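Local atomic coordinates of ketosynthase (Streptomyces sp. MSC090213JE08, PDB entry 6KXD), a protein that probably catalyses the decarboxylative condensation of fatty acyl-ACP with malonyl-ACP to give 3-oxoacyl-ACP, as the ketosynthase of a highly reducing type II polyketide synthase. Residues Q227-G232 with T303-N308; I358-N363 with N378-A383; I387-S392 with N399-L404. All blocks are in the same frame, centred on the assembly; numbering follows the deposited sequence.

Contact 1: residues Q227-G232 with T303-N308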
loop_
_atom_site.group_PDB
_atom_site.type_symbol
_atom_site.label_atom_id
_atom_site.label_comp_id
_atom_site.label_asym_id
_atom_site.label_seq_id
_atom_site.Cartn_x
_atom_site.Cartn_y
_atom_site.Cartn_z
ATOM N N GLN A 227 -1.477 -11.627 -26.611
ATOM C CA GLN A 227 -2.883 -11.827 -26.340
ATOM C C GLN A 227 -3.177 -11.656 -24.843
ATOM O O GLN A 227 -4.286 -11.914 -24.416
ATOM C CB GLN A 227 -3.282 -13.230 -26.812
ATOM C CG GLN A 227 -3.327 -13.383 -28.327
ATOM C CD GLN A 227 -4.129 -12.274 -28.956
ATOM O OE1 GLN A 227 -3.661 -11.569 -29.848
ATOM N NE2 GLN A 227 -5.341 -12.089 -28.464
ATOM N N GLY A 228 -2.157 -11.281 -24.073
ATOM C CA GLY A 228 -2.353 -10.893 -22.715
ATOM C C GLY A 228 -1.464 -11.651 -21.759
ATOM O O GLY A 228 -0.387 -12.103 -22.084
ATOM N N ILE A 229 -1.933 -11.678 -20.515
ATOM C CA ILE A 229 -1.146 -12.051 -19.384
ATOM C C ILE A 229 -1.549 -13.456 -18.937
ATOM O O ILE A 229 -2.608 -13.962 -19.278
ATOM C CB ILE A 229 -1.361 -11.055 -18.225
ATOM C CG1 ILE A 229 -2.715 -11.238 -17.540
ATOM C CG2 ILE A 229 -1.161 -9.611 -18.677
ATOM C CD1 ILE A 229 -2.740 -10.708 -16.092
ATOM N N LEU A 230 -0.738 -13.989 -18.021
ATOM C CA LEU A 230 -1.191 -15.021 -17.121
ATOM C C LEU A 230 -1.057 -14.450 -15.707
ATOM O O LEU A 230 -0.098 -13.765 -15.468
ATOM C CB LEU A 230 -0.296 -16.254 -17.248
ATOM C CG LEU A 230 -0.427 -17.063 -18.538
ATOM C CD1 LEU A 230 0.692 -18.096 -18.613
ATOM C CD2 LEU A 230 -1.796 -17.724 -18.632
ATOM N N THR A 231 -2.039 -14.728 -14.854
ATOM C CA THR A 231 -1.993 -14.323 -13.432
ATOM C C THR A 231 -0.946 -15.191 -12.728
ATOM O O THR A 231 -0.735 -16.373 -13.072
ATOM C CB THR A 231 -3.359 -14.439 -12.769
ATOM O OG1 THR A 231 -3.723 -15.808 -12.671
ATOM C CG2 THR A 231 -4.458 -13.709 -13.498
ATOM N N GLY A 232 -0.228 -14.556 -11.809
ATOM C CA GLY A 232 0.886 -15.100 -11.130
ATOM C C GLY A 232 0.820 -14.762 -9.658
ATOM O O GLY A 232 -0.197 -14.301 -9.163
ATOM N N THR A 303 3.631 -6.463 -19.528
ATOM C CA THR A 303 2.651 -7.425 -19.112
ATOM C C THR A 303 2.232 -8.374 -20.258
ATOM O O THR A 303 1.713 -9.455 -19.999
ATOM C CB THR A 303 1.408 -6.702 -18.613
ATOM O OG1 THR A 303 0.977 -5.890 -19.705
ATOM C CG2 THR A 303 1.695 -5.883 -17.369
ATOM N N GLY A 304 2.357 -7.922 -21.509
ATOM C CA GLY A 304 1.947 -8.741 -22.655
ATOM C C GLY A 304 0.578 -8.405 -23.194
ATOM O O GLY A 304 0.092 -9.088 -24.091
ATOM N N THR A 305 -0.065 -7.348 -22.665
ATOM C CA THR A 305 -1.342 -6.893 -23.196
ATOM C C THR A 305 -1.040 -5.976 -24.384
ATOM O O THR A 305 0.054 -5.402 -24.429
ATOM C CB THR A 305 -2.198 -6.164 -22.154
ATOM O OG1 THR A 305 -1.528 -4.953 -21.824
ATOM C CG2 THR A 305 -2.435 -6.980 -20.904
ATOM N N LYS A 306 -2.021 -5.824 -25.279
ATOM C CA LYS A 306 -1.960 -4.877 -26.410
ATOM C C LYS A 306 -1.565 -3.489 -25.893
ATOM O O LYS A 306 -0.489 -2.982 -26.244
ATOM C CB LYS A 306 -3.298 -4.837 -27.157
ATOM C CG LYS A 306 -3.694 -6.120 -27.881
ATOM C CD LYS A 306 -3.114 -6.248 -29.291
ATOM C CE LYS A 306 -3.307 -7.630 -29.887
ATOM N NZ LYS A 306 -2.023 -8.211 -30.360
ATOM N N ALA A 307 -2.423 -2.891 -25.047
ATOM C CA ALA A 307 -2.252 -1.503 -24.586
ATOM C C ALA A 307 -0.906 -1.325 -23.881
ATOM O O ALA A 307 -0.147 -0.401 -24.227
ATOM C CB ALA A 307 -3.405 -1.085 -23.695
ATOM N N ASN A 308 -0.575 -2.208 -22.921
ATOM C CA ASN A 308 0.515 -1.898 -22.054
ATOM C C ASN A 308 1.785 -1.764 -22.879
ATOM O O ASN A 308 2.530 -0.819 -22.709
ATOM C CB ASN A 308 0.838 -2.916 -20.955
ATOM C CG ASN A 308 2.127 -2.536 -20.252
ATOM O OD1 ASN A 308 2.149 -1.554 -19.504
ATOM N ND2 ASN A 308 3.227 -3.226 -20.540
#
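Gly-228 and Thr-305 bring their CA atoms within 4.2 Å of each other where a loop and the turn leading into helix 306-320 pass in nearly opposite directions, 157° apart from end to end. Such close passage illustrates how glycine lets loops meet backbone to backbone. At the angles of both Gly-228 and Gly-304 a side chain would be jammed against the carbonyl oxygen of the preceding residue, and one on Gly-304 would also run into Gly-228 O. Gly-228 N lies 3.1 Å from Gly-304 O, while Gly-228 O is buried with no polar partner in the model.

Among the side chains, Ile-229 touches the other segment chiefly through one methyl. Its CG2 sits 3.2 Å from Thr-303 O, a snug approach of carbon to carbonyl. The same methyl meets Thr-305 CG2 at 3.7 Å, the two side chains lying side by side and pointing the same way. Thr-305 divides its two branches between separate tasks: with OG1 set between backbone N and carbonyl carbon (chi1 67°), the hydroxyl accepts from Asn-308 N at 3.1 Å and so N-caps the helix, leaving CG2 for Ile-229. A weak bond from Thr-305 N to Thr-303 OG1 adds to the turn. At the exposed margin the bent chains of Gln-227 and Lys-306 run side by side in loose contact.

Thr-303 to Thr-305 close the HGTGT sequence characteristic of beta-ketoacyl synthases, here turning into helix 306-320. Arg-226 ties the pair together by donating to the carbonyl oxygens of Thr-305 and Lys-306, and Asp-309 takes the N-H of Gly-304. Ile-229 also rests on Phe-208 of helix 202-210, and beyond it the loop proceeds past strand 54-55 into strand 234-242.

Contact 2: residues I358-N363 with N378-A383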
loop_
_atom_site.group_PDB
_atom_site.type_symbol
_atom_site.label_atom_id
_atom_site.label_comp_id
_atom_site.label_asym_id
_atom_site.label_seq_id
_atom_site.Cartn_x
_atom_site.Cartn_y
_atom_site.Cartn_z
ATOM N N ILE A 358 21.324 -10.497 -18.858
ATOM C CA ILE A 358 20.081 -9.849 -19.129
ATOM C C ILE A 358 19.074 -10.953 -19.386
ATOM O O ILE A 358 19.233 -11.749 -20.321
ATOM C CB ILE A 358 20.166 -8.874 -20.314
ATOM C CG1 ILE A 358 21.218 -7.790 -20.112
ATOM C CG2 ILE A 358 18.793 -8.267 -20.575
ATOM C CD1 ILE A 358 21.380 -6.921 -21.330
ATOM N N PRO A 359 18.024 -11.062 -18.541
ATOM C CA PRO A 359 17.079 -12.153 -18.646
ATOM C C PRO A 359 16.242 -11.902 -19.884
ATOM O O PRO A 359 16.086 -10.745 -20.291
ATOM C CB PRO A 359 16.251 -12.056 -17.363
ATOM C CG PRO A 359 16.302 -10.590 -17.012
ATOM C CD PRO A 359 17.683 -10.144 -17.443
ATOM N N PRO A 360 15.685 -12.973 -20.487
ATOM C CA PRO A 360 14.987 -12.857 -21.765
ATOM C C PRO A 360 13.507 -12.501 -21.667
ATOM O O PRO A 360 12.845 -12.826 -20.665
ATOM C CB PRO A 360 15.049 -14.275 -22.352
ATOM C CG PRO A 360 15.112 -15.172 -21.129
ATOM C CD PRO A 360 15.762 -14.364 -20.017
ATOM N N THR A 361 13.007 -11.907 -22.757
ATOM C CA THR A 361 11.600 -11.912 -23.070
ATOM C C THR A 361 11.309 -13.179 -23.882
ATOM O O THR A 361 11.663 -13.248 -25.075
ATOM C CB THR A 361 11.195 -10.652 -23.845
ATOM O OG1 THR A 361 11.793 -9.521 -23.219
ATOM C CG2 THR A 361 9.694 -10.516 -23.963
ATOM N N ILE A 362 10.670 -14.162 -23.241
ATOM C CA ILE A 362 10.441 -15.477 -23.808
ATOM C C ILE A 362 9.095 -15.476 -24.543
ATOM O O ILE A 362 8.414 -14.467 -24.589
ATOM C CB ILE A 362 10.533 -16.562 -22.714
ATOM C CG1 ILE A 362 9.291 -16.622 -21.808
ATOM C CG2 ILE A 362 11.811 -16.375 -21.932
ATOM C CD1 ILE A 362 9.202 -17.875 -20.926
ATOM N N ASN A 363 8.767 -16.612 -25.168
ATOM C CA ASN A 363 7.605 -16.780 -26.028
ATOM C C ASN A 363 7.586 -15.697 -27.125
ATOM O O ASN A 363 6.515 -15.298 -27.592
ATOM C CB ASN A 363 6.300 -16.784 -25.221
ATOM C CG ASN A 363 6.349 -17.665 -23.989
ATOM O OD1 ASN A 363 6.888 -18.761 -24.045
ATOM N ND2 ASN A 363 5.805 -17.193 -22.873
ATOM N N ASN A 378 13.883 -14.584 -26.029
ATOM C CA ASN A 378 13.932 -16.032 -25.784
ATOM C C ASN A 378 15.188 -16.518 -25.044
ATOM O O ASN A 378 15.109 -17.535 -24.385
ATOM C CB ASN A 378 13.740 -16.789 -27.089
ATOM C CG ASN A 378 12.418 -16.424 -27.712
ATOM O OD1 ASN A 378 11.400 -16.411 -27.025
ATOM N ND2 ASN A 378 12.438 -16.079 -28.992
ATOM N N ARG A 379 16.337 -15.871 -25.185
ATOM C CA ARG A 379 17.537 -16.364 -24.504
ATOM C C ARG A 379 18.235 -15.228 -23.772
ATOM O O ARG A 379 18.434 -14.149 -24.307
ATOM C CB ARG A 379 18.564 -17.017 -25.447
ATOM C CG ARG A 379 18.377 -16.716 -26.925
ATOM C CD ARG A 379 19.422 -17.396 -27.795
ATOM N NE ARG A 379 19.054 -17.544 -29.206
ATOM C CZ ARG A 379 18.080 -18.325 -29.699
ATOM N NH1 ARG A 379 16.955 -18.549 -29.025
ATOM N NH2 ARG A 379 18.236 -18.869 -30.896
ATOM N N ALA A 380 18.667 -15.532 -22.546
ATOM C CA ALA A 380 19.488 -14.633 -21.782
ATOM C C ALA A 380 20.761 -14.358 -22.567
ATOM O O ALA A 380 21.236 -15.221 -23.274
ATOM C CB ALA A 380 19.821 -15.209 -20.428
ATOM N N VAL A 381 21.288 -13.147 -22.418
ATOM C CA VAL A 381 22.568 -12.811 -22.994
ATOM C C VAL A 381 23.478 -12.374 -21.850
ATOM O O VAL A 381 22.994 -12.038 -20.788
ATOM C CB VAL A 381 22.439 -11.744 -24.101
ATOM C CG1 VAL A 381 21.728 -12.307 -25.326
ATOM C CG2 VAL A 381 21.739 -10.487 -23.609
ATOM N N GLU A 382 24.790 -12.492 -22.062
ATOM C CA GLU A 382 25.782 -11.930 -21.200
ATOM C C GLU A 382 25.897 -10.444 -21.507
ATOM O O GLU A 382 25.725 -10.057 -22.661
ATOM C CB GLU A 382 27.171 -12.507 -21.514
ATOM C CG GLU A 382 27.410 -13.877 -20.957
ATOM C CD GLU A 382 28.806 -14.442 -21.185
ATOM O OE1 GLU A 382 29.084 -15.500 -20.617
ATOM O OE2 GLU A 382 29.613 -13.821 -21.916
ATOM N N ALA A 383 26.243 -9.636 -20.501
ATOM C CA ALA A 383 26.540 -8.233 -20.720
ATOM C C ALA A 383 27.237 -7.677 -19.485
ATOM O O ALA A 383 27.154 -8.267 -18.419
ATOM C CB ALA A 383 25.277 -7.458 -21.020
#
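Pro-360 lays its ring over the backbone that joins Asn-378 to Ala-380, its CB 3.5 Å from Arg-379 N and its CD reaching the methyl of Ala-380. This overlap continues a very short two-stranded antiparallel sheet, strand 357-358 with strand 381-382, apart from the main sheet of the thiolase-like fold. The example shows how proline can end strand pairing while two chains stay together.

Ile-358 and Val-381 form the hydrogen-bonded pair. Ile-358 N donates to Val-381 O at 3.0 Å, and Val-381 N returns the bond to Ile-358 O, though longer at 3.3 Å. The same oxygen also receives a CA-H...O contact from Ala-380. The next bond in this register would need an N-H at Pro-360, which has none, and the pairing stops there.

On the face shared by Ile-358 and Val-381, Ile-358 CB touches Val-381 CG2. The CG1 branch of Ile-358 goes further: CG1 lies anti to the carbonyl carbon (chi1 -58°) and the chain is extended beyond it, which carries CD1 to within 3.9 Å of Ala-383 CB. Ile-358 is also covered by Phe-297 of strand 297-299 and Val-328 of strand 326-328, while Pro-359, Pro-360 and Ile-362 all meet Met-333 of helix 331-334. Arg-379 lies on the exposed side.

Past the prolines the chains join once more. Asn-378 N donates to Thr-361 O at 2.8 Å, while Thr-361 OG1 is bonded to Val-375 O and Ala-329 N. The amide of Asn-378 gives ND2 to His-364 O. Its OD1, hydrogen-bonded to a residue just beyond the segments, stands 3.2 Å from Asn-363 N, near enough to touch but at too poor an angle for a hydrogen bond.

Contact 3: residues I387-S392 with N399-L404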
loop_
_atom_site.group_PDB
_atom_site.type_symbol
_atom_site.label_atom_id
_atom_site.label_comp_id
_atom_site.label_asym_id
_atom_site.label_seq_id
_atom_site.Cartn_x
_atom_site.Cartn_y
_atom_site.Cartn_z
ATOM N N ILE A 387 24.003 -0.810 -14.612
ATOM C CA ILE A 387 22.876 0.021 -14.172
ATOM C C ILE A 387 21.621 -0.475 -14.888
ATOM O O ILE A 387 21.625 -0.672 -16.112
ATOM C CB ILE A 387 23.162 1.521 -14.420
ATOM C CG1 ILE A 387 24.471 1.956 -13.746
ATOM C CG2 ILE A 387 21.980 2.386 -13.979
ATOM C CD1 ILE A 387 24.789 3.431 -13.875
ATOM N N VAL A 388 20.552 -0.710 -14.113
ATOM C CA VAL A 388 19.348 -1.290 -14.644
ATOM C C VAL A 388 18.139 -0.487 -14.140
ATOM O O VAL A 388 18.119 -0.023 -13.027
ATOM C CB VAL A 388 19.222 -2.775 -14.277
ATOM C CG1 VAL A 388 17.974 -3.391 -14.878
ATOM C CG2 VAL A 388 20.454 -3.570 -14.674
ATOM N N GLN A 389 17.189 -0.275 -15.046
ATOM C CA GLN A 389 15.904 0.347 -14.751
ATOM C C GLN A 389 14.840 -0.754 -14.660
ATOM O O GLN A 389 14.723 -1.625 -15.499
ATOM C CB GLN A 389 15.602 1.412 -15.799
ATOM C CG GLN A 389 14.183 1.943 -15.751
ATOM C CD GLN A 389 13.975 2.938 -16.868
ATOM O OE1 GLN A 389 14.858 3.727 -17.184
ATOM N NE2 GLN A 389 12.809 2.908 -17.475
ATOM N N ASN A 390 14.074 -0.717 -13.574
ATOM C CA ASN A 390 12.968 -1.606 -13.419
ATOM C C ASN A 390 11.681 -0.792 -13.381
ATOM O O ASN A 390 11.461 -0.049 -12.433
ATOM C CB ASN A 390 13.108 -2.390 -12.116
ATOM C CG ASN A 390 12.042 -3.437 -11.899
ATOM O OD1 ASN A 390 11.790 -4.266 -12.787
ATOM N ND2 ASN A 390 11.455 -3.438 -10.703
ATOM N N ASN A 391 10.836 -1.006 -14.391
ATOM C CA ASN A 391 9.636 -0.311 -14.591
ATOM C C ASN A 391 8.479 -1.052 -13.939
ATOM O O ASN A 391 8.426 -2.282 -13.856
ATOM C CB ASN A 391 9.240 -0.167 -16.056
ATOM C CG ASN A 391 10.102 0.801 -16.835
ATOM O OD1 ASN A 391 11.034 1.403 -16.312
ATOM N ND2 ASN A 391 9.774 0.958 -18.105
ATOM N N SER A 392 7.475 -0.259 -13.569
ATOM C CA SER A 392 6.270 -0.821 -13.110
ATOM C C SER A 392 5.204 0.252 -13.233
ATOM O O SER A 392 5.485 1.432 -13.040
ATOM C CB SER A 392 6.401 -1.348 -11.707
ATOM O OG SER A 392 6.378 -0.270 -10.780
ATOM N N ASN A 399 2.707 4.798 -11.352
ATOM C CA ASN A 399 3.935 4.343 -11.933
ATOM C C ASN A 399 5.061 4.495 -10.925
ATOM O O ASN A 399 5.162 5.518 -10.222
ATOM C CB ASN A 399 4.309 5.124 -13.192
ATOM C CG ASN A 399 3.193 5.179 -14.198
ATOM O OD1 ASN A 399 2.821 4.166 -14.797
ATOM N ND2 ASN A 399 2.637 6.378 -14.384
ATOM N N ALA A 400 5.932 3.488 -10.889
ATOM C CA ALA A 400 7.125 3.495 -10.112
ATOM C C ALA A 400 8.250 2.840 -10.928
ATOM O O ALA A 400 8.110 1.735 -11.405
ATOM C CB ALA A 400 6.936 2.745 -8.820
ATOM N N VAL A 401 9.367 3.541 -10.987
ATOM C CA VAL A 401 10.545 3.120 -11.726
ATOM C C VAL A 401 11.720 3.140 -10.764
ATOM O O VAL A 401 11.926 4.126 -10.039
ATOM C CB VAL A 401 10.766 4.050 -12.931
ATOM C CG1 VAL A 401 12.015 3.630 -13.682
ATOM C CG2 VAL A 401 9.537 4.073 -13.817
ATOM N N LEU A 402 12.443 2.019 -10.704
ATOM C CA LEU A 402 13.536 1.820 -9.814
ATOM C C LEU A 402 14.821 1.642 -10.625
ATOM O O LEU A 402 14.791 0.948 -11.639
ATOM C CB LEU A 402 13.233 0.566 -9.003
ATOM C CG LEU A 402 14.340 0.026 -8.107
ATOM C CD1 LEU A 402 14.520 0.917 -6.896
ATOM C CD2 LEU A 402 14.033 -1.409 -7.694
ATOM N N ILE A 403 15.882 2.288 -10.149
ATOM C CA ILE A 403 17.209 2.230 -10.758
ATOM C C ILE A 403 18.157 1.626 -9.734
ATOM O O ILE A 403 18.352 2.189 -8.637
ATOM C CB ILE A 403 17.726 3.600 -11.226
ATOM C CG1 ILE A 403 16.724 4.420 -12.045
ATOM C CG2 ILE A 403 19.039 3.416 -11.972
ATOM C CD1 ILE A 403 16.277 3.819 -13.346
ATOM N N LEU A 404 18.737 0.482 -10.131
ATOM C CA LEU A 404 19.775 -0.216 -9.426
ATOM C C LEU A 404 21.095 -0.093 -10.201
ATOM O O LEU A 404 21.086 0.107 -11.413
ATOM C CB LEU A 404 19.353 -1.681 -9.308
ATOM C CG LEU A 404 18.049 -1.942 -8.549
ATOM C CD1 LEU A 404 17.735 -3.419 -8.519
ATOM C CD2 LEU A 404 18.133 -1.399 -7.140
#
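Asn-399 sets its CA 3.5 Å from Ser-392 O near the turn of the hairpin, and its ND2 is held by Asp-265 and Ser-263. Ala-400 N then donates to Ser-392 O. Ala-400 O accepts from Ser-392 OG at 2.7 Å, in the carbonyl plane and on a lone pair, because the hydroxyl is turned between backbone N and carbonyl carbon (chi1 77°); Asn-174 donates to the same oxygen.

Val-401 presses CG1 against Gln-389 CG at 3.4 Å, with Asn-391 OD1 also close to that methyl. Leu-402 exchanges two nearly straight bonds with Asn-390, whose amide is occupied by Asn-174, Ser-299 and Ser-342. Ile-403 brings CD1 to 3.5 Å from Gln-389 CB and CG2 against Ile-387 CG2. The extended Gln-389 thus crosses both apolar side chains before its NE2 reaches Asn-391 OD1 at 2.6 Å and its OE1 meets Tyr-320. An alanine at Gln-389 is likely to leave Asn-391 OD1 and the Tyr-320 hydroxyl without this mate and to open a gap beside Val-401 and Ile-403. Leu-404 completes the ladder by exchanging bonds with Val-388.

Helix 274-288 packs on the Val-401 and Ile-403 face, helix 341-355 on that of Val-388 and Leu-404: a central beta hairpin between helical layers, typical of the thiolase fold.

The three contacts illustrate how chemistry follows position in a fold. Contact 3 is core: a regular strand ladder, enclosed almost throughout, in which buried amides find partners on neighbouring elements. Contacts 1 and 2 are partly buried, each with an exposed margin, and depend on residues suited to irregular chain, glycines in the first and prolines in the second. Contact 2 keeps a single strand pair, contact 1 none. Contacts 2 and 3 adjoin in sequence, strand 381-382 leading to strand 387-394, though their centres are 18 Å apart. Strand 297-299 borders both, and helix 306-320, capped in contact 1, supplies Glu-312 and Tyr-320 to contact 3.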